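Local coordinates for protein cellulase IBT99 (Metagenomes, PDB 6WBT) that probably hydrolyses 6-phospho-alpha-glucosides as an NAD- and metal-dependent family 4 glycosidase, holding glucose-6-phosphate beside the nicotinamide of its cofactor, at residues N47-A50 with L51-E55; S148-A151 with A152-A155; L185-L189 with E190-S194; T417-S420 with S421-K425. All blocks are in the same frame, centred on the assembly; numbering follows the deposited sequence.

In the fold
Contact 2 (S148-A155) lies at the heart of the chain, where N149 reaches both NAD and glucose-6-phosphate and the A151 side chain is about 5 Å from the bound manganese. The other three lie farther out. Contact 1 (N47-E55) is a stretch of the Rossmann-type half, its centre about 27 Å from that of contact 2, yet the V49 side chain is about 6 Å from the NAD. Contact 3 (L185-S194) leads from helix 173-184 into a disulfide-linked antiparallel sheet, and the L189 side chain is about 13 Å from the sugar phosphate. Contact 4 (T417-K425) opens helix 421-434 against another subunit, its centre about 44 Å from that of contact 1.

Contact 1 of 4, residues N47-A50 with L51-E55; sequences NKVA and LIVKE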
loop_
_atom_site.group_PDB
_atom_site.type_symbol
_atom_site.label_atom_id
_atom_site.label_comp_id
_atom_site.label_asym_id
_atom_site.label_seq_id
_atom_site.Cartn_x
_atom_site.Cartn_y
_atom_site.Cartn_z
ATOM N N ASN A 47 49.860 10.541 -5.738
ATOM C CA ASN A 47 50.918 11.144 -6.542
ATOM C C ASN A 47 51.507 10.153 -7.539
ATOM O O ASN A 47 51.945 10.556 -8.622
ATOM C CB ASN A 47 52.015 11.707 -5.638
ATOM C CG ASN A 47 51.559 12.926 -4.860
ATOM O OD1 ASN A 47 51.835 13.055 -3.667
ATOM N ND2 ASN A 47 50.853 13.828 -5.532
ATOM N N LYS A 48 51.525 8.862 -7.198
ATOM C CA LYS A 48 52.013 7.861 -8.141
ATOM C C LYS A 48 51.019 7.646 -9.275
ATOM O O LYS A 48 51.414 7.525 -10.440
ATOM C CB LYS A 48 52.292 6.546 -7.414
ATOM C CG LYS A 48 53.315 6.660 -6.297
ATOM C CD LYS A 48 53.441 5.352 -5.534
ATOM C CE LYS A 48 54.380 5.494 -4.349
ATOM N NZ LYS A 48 54.434 4.248 -3.536
ATOM N N VAL A 49 49.724 7.595 -8.953
ATOM C CA VAL A 49 48.708 7.466 -9.992
ATOM C C VAL A 49 48.638 8.737 -10.829
ATOM O O VAL A 49 48.373 8.679 -12.036
ATOM C CB VAL A 49 47.345 7.120 -9.366
ATOM C CG1 VAL A 49 46.302 6.886 -10.449
ATOM C CG2 VAL A 49 47.468 5.898 -8.469
ATOM N N ALA A 50 48.879 9.898 -10.213
ATOM C CA ALA A 50 48.876 11.149 -10.964
ATOM C C ALA A 50 49.960 11.165 -12.033
ATOM O O ALA A 50 49.808 11.837 -13.059
ATOM C CB ALA A 50 49.051 12.335 -10.014
ATOM N N LEU A 51 51.058 10.438 -11.811
ATOM C CA LEU A 51 52.091 10.322 -12.835
ATOM C C LEU A 51 51.541 9.665 -14.095
ATOM O O LEU A 51 51.882 10.064 -15.215
ATOM C CB LEU A 51 53.279 9.529 -12.294
ATOM C CG LEU A 51 54.018 10.132 -11.100
ATOM C CD1 LEU A 51 54.871 9.077 -10.419
ATOM C CD2 LEU A 51 54.869 11.313 -11.536
ATOM N N ILE A 52 50.685 8.655 -13.930
ATOM C CA ILE A 52 50.080 8.000 -15.084
ATOM C C ILE A 52 49.015 8.892 -15.704
ATOM O O ILE A 52 48.874 8.952 -16.932
ATOM C CB ILE A 52 49.505 6.632 -14.679
ATOM C CG1 ILE A 52 50.509 5.872 -13.814
ATOM C CG2 ILE A 52 49.148 5.817 -15.913
ATOM C CD1 ILE A 52 49.982 4.560 -13.307
ATOM N N VAL A 53 48.248 9.599 -14.869
ATOM C CA VAL A 53 47.216 10.497 -15.381
ATOM C C VAL A 53 47.843 11.598 -16.227
ATOM O O VAL A 53 47.308 11.974 -17.277
ATOM C CB VAL A 53 46.385 11.074 -14.220
ATOM C CG1 VAL A 53 45.327 12.031 -14.746
ATOM C CG2 VAL A 53 45.740 9.952 -13.421
ATOM N N LYS A 54 48.989 12.126 -15.790
ATOM C CA LYS A 54 49.707 13.103 -16.602
ATOM C C LYS A 54 50.181 12.485 -17.911
ATOM O O LYS A 54 50.160 13.140 -18.960
ATOM C CB LYS A 54 50.889 13.673 -15.818
ATOM C CG LYS A 54 50.490 14.516 -14.620
ATOM C CD LYS A 54 51.685 14.832 -13.738
ATOM C CE LYS A 54 51.262 15.582 -12.486
ATOM N NZ LYS A 54 52.407 15.816 -11.563
ATOM N N GLU A 55 50.608 11.220 -17.870
ATOM C CA GLU A 55 51.021 10.540 -19.093
ATOM C C GLU A 55 49.831 10.261 -20.003
ATOM O O GLU A 55 49.973 10.288 -21.231
ATOM C CB GLU A 55 51.747 9.239 -18.748
ATOM C CG GLU A 55 52.769 8.797 -19.783
ATOM C CD GLU A 55 53.971 9.721 -19.848
ATOM O OE1 GLU A 55 54.573 9.843 -20.935
ATOM O OE2 GLU A 55 54.311 10.328 -18.810
#
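V49 O accepts from V53 N at 3.0 Å, and one residue on A50 O accepts from K54 N at 2.9 Å, so N47-A50 runs into L51-E55 as one uninterrupted helix. Both bonds are fairly straight, 159° and 162° at the hydrogen. The turn before them is held less firmly: L51 N divides itself between N47 O at 3.3 Å and K48 O at 3.2 Å, each bond weak.

Along the inner face, V49 CG1 and V53 CG2 meet at 4.3 Å. Branched, compact residues suit this side, because both valines also press on helix 17-25, while A50 and V53 pack on V68 and L66 of strand 66-69. This is helix 43-60, the crossover of a beta-alpha-beta unit joining the adjacent parallel strands 33-39 and 66-69, in the Rossmann-type half that binds NAD.

On the flank facing helix 296-306, L51 CG stands beside the backbone N (chi1 -62°), which brings the isobutyl group over the carbonyl ends of the previous turn, with CG 3.3 Å from N47 O. It also packs on R306 of that helix, where I52 rests on I298. Trimming L51 to an alanine would probably open a gap beside R306 and uncover N47 O, while CB would still lie near K48 O. K54 is extended beyond CG, its methylene stem passing A50 O, with CD at 3.6 Å; the aliphatic part of this lysine thus stays against the helix while its amino group is carried outward.

Contact 2 of 4, residues S148-A151 with A152-A155; sequences SNPA and AIVA. With NAD (nicotinamide-adenine-dinucleotide), chain G; G6P (6-O-phosphono-alpha-D-glucopyranose), chain F.
V154 N gives P150 O a nearly straight bond of 3.0 Å, 170° at the hydrogen, and with it the helix beginning at A151 closes its first turn. Here the packing is tight. The CG2 methyl of V154 sits between its own backbone N and carbonyl carbon (chi1 -57° for CG1), a placing that turns it back onto A151 CA at 3.7 Å. A155 N follows with a bond to A151 O. The small A151, A152 and A155 let the turn lie close to I343 of strand 338-345, to N200 and to E393. The proline ring touches its helix neighbours more lightly: P150 CB is 4.3 Å from I153 CD1, and its CD is 4.4 Å from V154 CG1; Y119 of helix 114-136 packs on it as well.

The side facing away from the helix is made of polar groups and ligands. N149 OD1 accepts from A151 N at 3.3 Å, in the plane of the amide and on a lone pair, forming an Asx turn. That bond helps set the amide's rotation and presents ND2 to the ligands, where it donates weakly to G6P O3 at 2.6 Å and weakly to NAD O2D at 3.3 Å. A leucine here would probably leave A151 N without its acceptor and both the sugar O3 and the ribose O2D without this donor. S148 OG turns elsewhere, to N146.

A cis peptide precedes P150, so the chain bends sharply between the ligand-binding asparagine and the helix. The whole is a loop at the end of parallel strand 143-146, lining the joint cofactor and substrate pocket of a family 4 glycosidase.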
loop_
_atom_site.group_PDB
_atom_site.type_symbol
_atom_site.label_atom_id
_atom_site.label_comp_id
_atom_site.label_asym_id
_atom_site.label_seq_id
_atom_site.Cartn_x
_atom_site.Cartn_y
_atom_site.Cartn_z
ATOM N N SER A 148 31.089 4.021 -6.330
ATOM C CA SER A 148 31.876 3.299 -5.346
ATOM C C SER A 148 31.014 2.259 -4.641
ATOM O O SER A 148 29.814 2.451 -4.428
ATOM C CB SER A 148 32.480 4.264 -4.325
ATOM O OG SER A 148 31.479 5.044 -3.695
ATOM N N ASN A 149 31.641 1.153 -4.281
ATOM C CA ASN A 149 30.968 0.011 -3.690
ATOM C C ASN A 149 31.104 0.019 -2.174
ATOM O O ASN A 149 32.027 0.628 -1.623
ATOM C CB ASN A 149 31.547 -1.289 -4.257
ATOM C CG ASN A 149 30.898 -1.696 -5.565
ATOM O OD1 ASN A 149 29.748 -1.345 -5.837
ATOM N ND2 ASN A 149 31.628 -2.447 -6.381
ATOM N N PRO A 150 30.183 -0.644 -1.452
ATOM C CA PRO A 150 28.980 -1.315 -1.963
ATOM C C PRO A 150 27.884 -0.324 -2.337
ATOM O O PRO A 150 27.349 0.354 -1.461
ATOM C CB PRO A 150 28.538 -2.199 -0.788
ATOM C CG PRO A 150 29.720 -2.258 0.131
ATOM C CD PRO A 150 30.392 -0.935 -0.026
ATOM N N ALA A 151 27.556 -0.257 -3.631
ATOM C CA ALA A 151 26.599 0.736 -4.106
ATOM C C ALA A 151 25.217 0.534 -3.499
ATOM O O ALA A 151 24.445 1.491 -3.389
ATOM C CB ALA A 151 26.521 0.699 -5.632
ATOM N N ALA A 152 24.888 -0.695 -3.098
ATOM C CA ALA A 152 23.578 -0.953 -2.507
ATOM C C ALA A 152 23.469 -0.337 -1.117
ATOM O O ALA A 152 22.475 0.322 -0.794
ATOM C CB ALA A 152 23.314 -2.457 -2.451
ATOM N N ILE A 153 24.488 -0.540 -0.280
ATOM C CA ILE A 153 24.418 -0.069 1.099
ATOM C C ILE A 153 24.611 1.442 1.167
ATOM O O ILE A 153 23.922 2.133 1.926
ATOM C CB ILE A 153 25.447 -0.815 1.967
ATOM C CG1 ILE A 153 25.127 -2.311 1.997
ATOM C CG2 ILE A 153 25.476 -0.244 3.379
ATOM C CD1 ILE A 153 26.158 -3.142 2.724
ATOM N N VAL A 154 25.539 1.981 0.372
ATOM C CA VAL A 154 25.830 3.408 0.462
ATOM C C VAL A 154 24.679 4.238 -0.094
ATOM O O VAL A 154 24.418 5.346 0.387
ATOM C CB VAL A 154 27.163 3.736 -0.243
ATOM C CG1 VAL A 154 28.294 2.910 0.351
ATOM C CG2 VAL A 154 27.057 3.513 -1.744
ATOM N N ALA A 155 23.964 3.724 -1.098
ATOM C CA ALA A 155 22.844 4.474 -1.657
ATOM C C ALA A 155 21.675 4.523 -0.684
ATOM O O ALA A 155 21.030 5.567 -0.531
ATOM C CB ALA A 155 22.409 3.864 -2.989
HETATM P PA NAD G . 41.918 1.312 -4.731
HETATM O O1A NAD G . 42.036 0.782 -3.341
HETATM O O2A NAD G . 42.951 0.902 -5.727
HETATM O O5B NAD G . 41.837 2.915 -4.669
HETATM C C5B NAD G . 40.814 3.547 -3.852
HETATM C C4B NAD G . 41.238 4.960 -3.529
HETATM O O4B NAD G . 40.251 5.582 -2.663
HETATM C C3B NAD G . 42.583 5.111 -2.797
HETATM O O3B NAD G . 43.371 6.100 -3.447
HETATM C C2B NAD G . 42.163 5.593 -1.404
HETATM O O2B NAD G . 43.165 6.310 -0.715
HETATM C C1B NAD G . 40.940 6.421 -1.767
HETATM N N9A NAD G . 40.073 6.737 -0.637
HETATM C C8A NAD G . 39.794 5.929 0.436
HETATM N N7A NAD G . 38.987 6.479 1.308
HETATM C C5A NAD G . 38.723 7.736 0.786
HETATM C C6A NAD G . 37.933 8.806 1.251
HETATM N N6A NAD G . 37.244 8.775 2.387
HETATM N N1A NAD G . 37.887 9.925 0.490
HETATM C C2A NAD G . 38.586 9.949 -0.652
HETATM N N3A NAD G . 39.358 9.008 -1.187
HETATM C C4A NAD G . 39.389 7.910 -0.413
HETATM O O3 NAD G . 40.472 0.931 -5.311
HETATM P PN NAD G . 39.991 0.373 -6.736
HETATM O O1N NAD G . 40.535 1.254 -7.810
HETATM O O2N NAD G . 40.275 -1.091 -6.803
HETATM O O5D NAD G . 38.410 0.601 -6.611
HETATM C C5D NAD G . 37.945 1.933 -6.280
HETATM C C4D NAD G . 36.474 1.878 -5.952
HETATM O O4D NAD G . 35.728 1.624 -7.165
HETATM C C3D NAD G . 36.047 0.767 -4.981
HETATM O O3D NAD G . 35.146 1.294 -4.017
HETATM C C2D NAD G . 35.340 -0.204 -5.932
HETATM O O2D NAD G . 34.464 -1.122 -5.298
HETATM C C1D NAD G . 34.631 0.782 -6.850
HETATM N N1N NAD G . 34.139 0.143 -8.103
HETATM C C2N NAD G . 32.799 -0.083 -8.270
HETATM C C3N NAD G . 32.324 -0.701 -9.416
HETATM C C7N NAD G . 30.832 -0.869 -9.562
HETATM O O7N NAD G . 30.389 -1.870 -10.118
HETATM N N7N NAD G . 30.056 0.105 -9.108
HETATM C C4N NAD G . 33.231 -1.119 -10.384
HETATM C C5N NAD G . 34.574 -0.853 -10.220
HETATM C C6N NAD G . 35.007 -0.219 -9.076
HETATM C C1 G6P F . 32.345 -5.257 -11.528
HETATM C C2 G6P F . 31.518 -5.090 -10.256
HETATM C C3 G6P F . 32.349 -4.472 -9.138
HETATM C C4 G6P F . 33.658 -5.234 -8.966
HETATM C C5 G6P F . 34.376 -5.309 -10.307
HETATM C C6 G6P F . 35.725 -6.016 -10.212
HETATM O O1 G6P F . 32.691 -3.967 -12.045
HETATM O O2 G6P F . 30.388 -4.253 -10.526
HETATM O O3 G6P F . 31.607 -4.503 -7.915
HETATM O O4 G6P F . 34.485 -4.567 -8.007
HETATM O O5 G6P F . 33.539 -5.987 -11.244
HETATM O O6 G6P F . 36.049 -6.319 -8.857
HETATM P P G6P F . 37.551 -6.755 -8.475
HETATM O O1P G6P F . 37.369 -7.855 -7.459
HETATM O O2P G6P F . 38.182 -5.491 -7.941
HETATM O O3P G6P F . 38.131 -7.219 -9.790
#

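Contact 3 of 4, residues L185-L189 with E190-S194; sequences LDCKL and EDIES
D191 N bonds to K188 O at 2.9 Å and I192 N to L189 O at 3.2 Å, two i-to-i+3 bonds of a short 3-10 turn. The turn follows a Schellman motif, with D186 in positive phi ending helix 173-184, and delivers the chain into strand 192-197.

The side chain of I192 reads the bend from end to end. Its CB lies 3.7 Å from L189 O; the CG2 methyl packs still closer to that oxygen and also touches L189 CD1 at 3.7 Å, the two side chains meeting at a slant. The other branch runs through CG1 to CD1, which touches C187 SG at 4.1 Å and L185 CD1 at 4.3 Å. A branched apolar residue fits because its two arms reach different partners, CG2 to L189 and CD1 to C187 and L185. C187 is in turn joined by a disulfide to C210 of strand 202-210, tying the turn to the neighbouring strand of the antiparallel sheet. Farther along, E193 forms salt bridges with R209 and with R337 of a second subunit.

On the exposed side K188 and D191 run alongside each other in the same direction. They touch through K188 CB and D191 OD2 at 3.6 Å, whereas K188 NZ, carried off by bends at chi2 and chi4, remains 6.9 Å from D191 OD2.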
loop_
_atom_site.group_PDB
_atom_site.type_symbol
_atom_site.label_atom_id
_atom_site.label_comp_id
_atom_site.label_asym_id
_atom_site.label_seq_id
_atom_site.Cartn_x
_atom_site.Cartn_y
_atom_site.Cartn_z
ATOM N N LEU A 185 25.370 -12.471 -29.206
ATOM C CA LEU A 185 24.492 -12.222 -30.340
ATOM C C LEU A 185 25.217 -11.622 -31.536
ATOM O O LEU A 185 24.583 -11.398 -32.572
ATOM C CB LEU A 185 23.355 -11.288 -29.922
ATOM C CG LEU A 185 22.573 -11.693 -28.675
ATOM C CD1 LEU A 185 21.905 -10.477 -28.063
ATOM C CD2 LEU A 185 21.545 -12.760 -29.008
ATOM N N ASP A 186 26.521 -11.363 -31.417
ATOM C CA ASP A 186 27.274 -10.614 -32.424
ATOM C C ASP A 186 26.591 -9.278 -32.710
ATOM O O ASP A 186 26.508 -8.820 -33.852
ATOM C CB ASP A 186 27.467 -11.441 -33.699
ATOM C CG ASP A 186 28.561 -10.889 -34.592
ATOM O OD1 ASP A 186 28.328 -10.763 -35.812
ATOM O OD2 ASP A 186 29.649 -10.566 -34.070
ATOM N N CYS A 187 26.084 -8.660 -31.646
ATOM C CA CYS A 187 25.393 -7.382 -31.689
ATOM C C CYS A 187 26.282 -6.302 -31.087
ATOM O O CYS A 187 27.057 -6.559 -30.163
ATOM C CB CYS A 187 24.068 -7.453 -30.917
ATOM S SG CYS A 187 23.091 -5.927 -30.883
ATOM N N LYS A 188 26.165 -5.091 -31.619
ATOM C CA LYS A 188 26.928 -3.963 -31.107
ATOM C C LYS A 188 26.323 -3.464 -29.799
ATOM O O LYS A 188 25.098 -3.421 -29.641
ATOM C CB LYS A 188 26.968 -2.839 -32.144
ATOM C CG LYS A 188 27.527 -3.287 -33.490
ATOM C CD LYS A 188 28.925 -3.873 -33.332
ATOM C CE LYS A 188 29.336 -4.703 -34.541
ATOM N NZ LYS A 188 29.078 -6.159 -34.343
ATOM N N LEU A 189 27.195 -3.090 -28.856
ATOM C CA LEU A 189 26.735 -2.703 -27.526
ATOM C C LEU A 189 25.852 -1.463 -27.568
ATOM O O LEU A 189 24.980 -1.293 -26.707
ATOM C CB LEU A 189 27.933 -2.471 -26.604
ATOM C CG LEU A 189 27.632 -2.179 -25.132
ATOM C CD1 LEU A 189 26.902 -3.346 -24.488
ATOM C CD2 LEU A 189 28.909 -1.857 -24.373
ATOM N N GLU A 190 26.057 -0.588 -28.556
ATOM C CA GLU A 190 25.186 0.573 -28.697
ATOM C C GLU A 190 23.744 0.160 -28.962
ATOM O O GLU A 190 22.812 0.851 -28.534
ATOM C CB GLU A 190 25.688 1.481 -29.822
ATOM C CG GLU A 190 27.087 2.049 -29.614
ATOM C CD GLU A 190 28.176 1.162 -30.190
ATOM O OE1 GLU A 190 28.149 -0.061 -29.940
ATOM O OE2 GLU A 190 29.056 1.690 -30.902
ATOM N N ASP A 191 23.538 -0.961 -29.649
ATOM C CA ASP A 191 22.199 -1.392 -30.025
ATOM C C ASP A 191 21.513 -2.216 -28.944
ATOM O O ASP A 191 20.374 -2.652 -29.154
ATOM C CB ASP A 191 22.253 -2.200 -31.323
ATOM C CG ASP A 191 22.998 -1.479 -32.430
ATOM O OD1 ASP A 191 22.980 -0.231 -32.450
ATOM O OD2 ASP A 191 23.606 -2.164 -33.281
ATOM N N ILE A 192 22.165 -2.441 -27.810
ATOM C CA ILE A 192 21.614 -3.282 -26.756
ATOM C C ILE A 192 20.841 -2.408 -25.777
ATOM O O ILE A 192 21.146 -1.226 -25.578
ATOM C CB ILE A 192 22.725 -4.096 -26.054
ATOM C CG1 ILE A 192 22.231 -5.505 -25.714
ATOM C CG2 ILE A 192 23.219 -3.393 -24.796
ATOM C CD1 ILE A 192 21.932 -6.364 -26.928
ATOM N N GLU A 193 19.807 -3.001 -25.183
ATOM C CA GLU A 193 18.979 -2.339 -24.182
ATOM C C GLU A 193 18.128 -3.403 -23.511
ATOM O O GLU A 193 17.545 -4.253 -24.191
ATOM C CB GLU A 193 18.098 -1.247 -24.805
ATOM C CG GLU A 193 17.015 -0.726 -23.873
ATOM C CD GLU A 193 16.317 0.510 -24.408
ATOM O OE1 GLU A 193 17.012 1.464 -24.816
ATOM O OE2 GLU A 193 15.067 0.532 -24.411
ATOM N N SER A 194 18.069 -3.362 -22.185
ATOM C CA SER A 194 17.423 -4.409 -21.418
ATOM C C SER A 194 16.549 -3.801 -20.334
ATOM O O SER A 194 16.794 -2.687 -19.864
ATOM C CB SER A 194 18.452 -5.352 -20.784
ATOM O OG SER A 194 19.313 -4.642 -19.911
#

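Contact 4 of 4, residues T417-S420 with S421-K425; sequences TIPS and SLVAK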
loop_
_atom_site.group_PDB
_atom_site.type_symbol
_atom_site.label_atom_id
_atom_site.label_comp_id
_atom_site.label_asym_id
_atom_site.label_seq_id
_atom_site.Cartn_x
_atom_site.Cartn_y
_atom_site.Cartn_z
ATOM N N THR A 417 24.134 -15.504 3.004
ATOM C CA THR A 417 25.447 -16.138 3.098
ATOM C C THR A 417 25.686 -16.711 4.489
ATOM O O THR A 417 26.267 -17.794 4.631
ATOM C CB THR A 417 26.541 -15.132 2.734
ATOM O OG1 THR A 417 26.382 -14.721 1.370
ATOM C CG2 THR A 417 27.923 -15.745 2.915
ATOM N N ILE A 418 25.233 -16.010 5.523
ATOM C CA ILE A 418 25.414 -16.455 6.902
ATOM C C ILE A 418 24.414 -17.566 7.194
ATOM O O ILE A 418 23.200 -17.360 7.051
ATOM C CB ILE A 418 25.257 -15.288 7.888
ATOM C CG1 ILE A 418 26.006 -14.056 7.376
ATOM C CG2 ILE A 418 25.768 -15.684 9.263
ATOM C CD1 ILE A 418 27.486 -14.275 7.180
ATOM N N PRO A 419 24.870 -18.753 7.603
ATOM C CA PRO A 419 23.920 -19.862 7.791
ATOM C C PRO A 419 23.062 -19.720 9.036
ATOM O O PRO A 419 21.857 -19.997 8.982
ATOM C CB PRO A 419 24.835 -21.091 7.863
ATOM C CG PRO A 419 26.127 -20.558 8.392
ATOM C CD PRO A 419 26.265 -19.166 7.835
ATOM N N SER A 420 23.642 -19.301 10.159
ATOM C CA SER A 420 22.917 -19.216 11.417
ATOM C C SER A 420 23.239 -17.898 12.105
ATOM O O SER A 420 24.181 -17.190 11.739
ATOM C CB SER A 420 23.258 -20.391 12.344
ATOM O OG SER A 420 24.626 -20.370 12.708
ATOM N N SER A 421 22.435 -17.573 13.122
ATOM C CA SER A 421 22.694 -16.379 13.919
ATOM C C SER A 421 23.947 -16.538 14.769
ATOM O O SER A 421 24.590 -15.540 15.116
ATOM C CB SER A 421 21.486 -16.063 14.803
ATOM O OG SER A 421 21.712 -14.903 15.583
ATOM N N LEU A 422 24.305 -17.778 15.113
ATOM C CA LEU A 422 25.520 -18.018 15.885
ATOM C C LEU A 422 26.764 -17.667 15.076
ATOM O O LEU A 422 27.704 -17.062 15.605
ATOM C CB LEU A 422 25.567 -19.476 16.346
ATOM C CG LEU A 422 24.370 -19.983 17.160
ATOM C CD1 LEU A 422 24.497 -21.471 17.469
ATOM C CD2 LEU A 422 24.209 -19.183 18.443
ATOM N N VAL A 423 26.787 -18.037 13.794
ATOM C CA VAL A 423 27.900 -17.653 12.933
ATOM C C VAL A 423 27.885 -16.150 12.684
ATOM O O VAL A 423 28.939 -15.533 12.484
ATOM C CB VAL A 423 27.853 -18.452 11.616
ATOM C CG1 VAL A 423 29.074 -18.155 10.755
ATOM C CG2 VAL A 423 27.753 -19.942 11.907
ATOM N N ALA A 424 26.699 -15.535 12.707
ATOM C CA ALA A 424 26.598 -14.094 12.506
ATOM C C ALA A 424 27.270 -13.315 13.630
ATOM O O ALA A 424 27.826 -12.239 13.385
ATOM C CB ALA A 424 25.130 -13.684 12.381
ATOM N N LYS A 425 27.231 -13.834 14.859
ATOM C CA LYS A 425 27.856 -13.132 15.975
ATOM C C LYS A 425 29.373 -13.278 15.949
ATOM O O LYS A 425 30.096 -12.302 16.180
ATOM C CB LYS A 425 27.299 -13.646 17.303
ATOM C CG LYS A 425 27.656 -12.780 18.502
ATOM C CD LYS A 425 27.433 -13.522 19.811
ATOM C CE LYS A 425 27.566 -12.596 21.008
ATOM N NZ LYS A 425 26.457 -11.603 21.061
#
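S420 and V423 meet in a helix cap. The serine hydroxyl accepts from V423 N, a weak but straight bond of 3.4 Å and 164° at the hydrogen, which gives a partner to an amide at the open first turn of helix 421-434. With OG between the backbone N and the carbonyl carbon (chi1 63°), the hydroxyl is swung toward that turn. Serine suits the N-cap because it is short enough to bend back so; valine, having no polar side chain, cannot return the bond, and the cap is therefore single rather than a capping box. The regular backbone pattern starts alongside it, A424 N bonding to S420 O at 3.2 Å.

The apolar contacts come from the two residues ahead of the cap. With its CG1 branch anti to the carbonyl carbon (chi1 -44°), I418 has CG2 left facing the helix, 3.8 Å from A424 CB and 4.2 Å from V423 CB; the small A424 lets I418 come close. The P419 ring crosses the V423 side chain at about a right angle, CG to CG2 at 3.9 Å. Its closed ring restricts the chain just before the helix.

Contacts between subunits make the third group. S420 OG also has a weak hydrogen bond with D274 of a third subunit, whose M257 packs on S421, L422 and K425.

Within its own chain, the turn links helices 405-414 and 421-434: S421 OG bonds to T413, A424 rests on F412, and P419 and V423 touch C106 in the loop after helix 90-103.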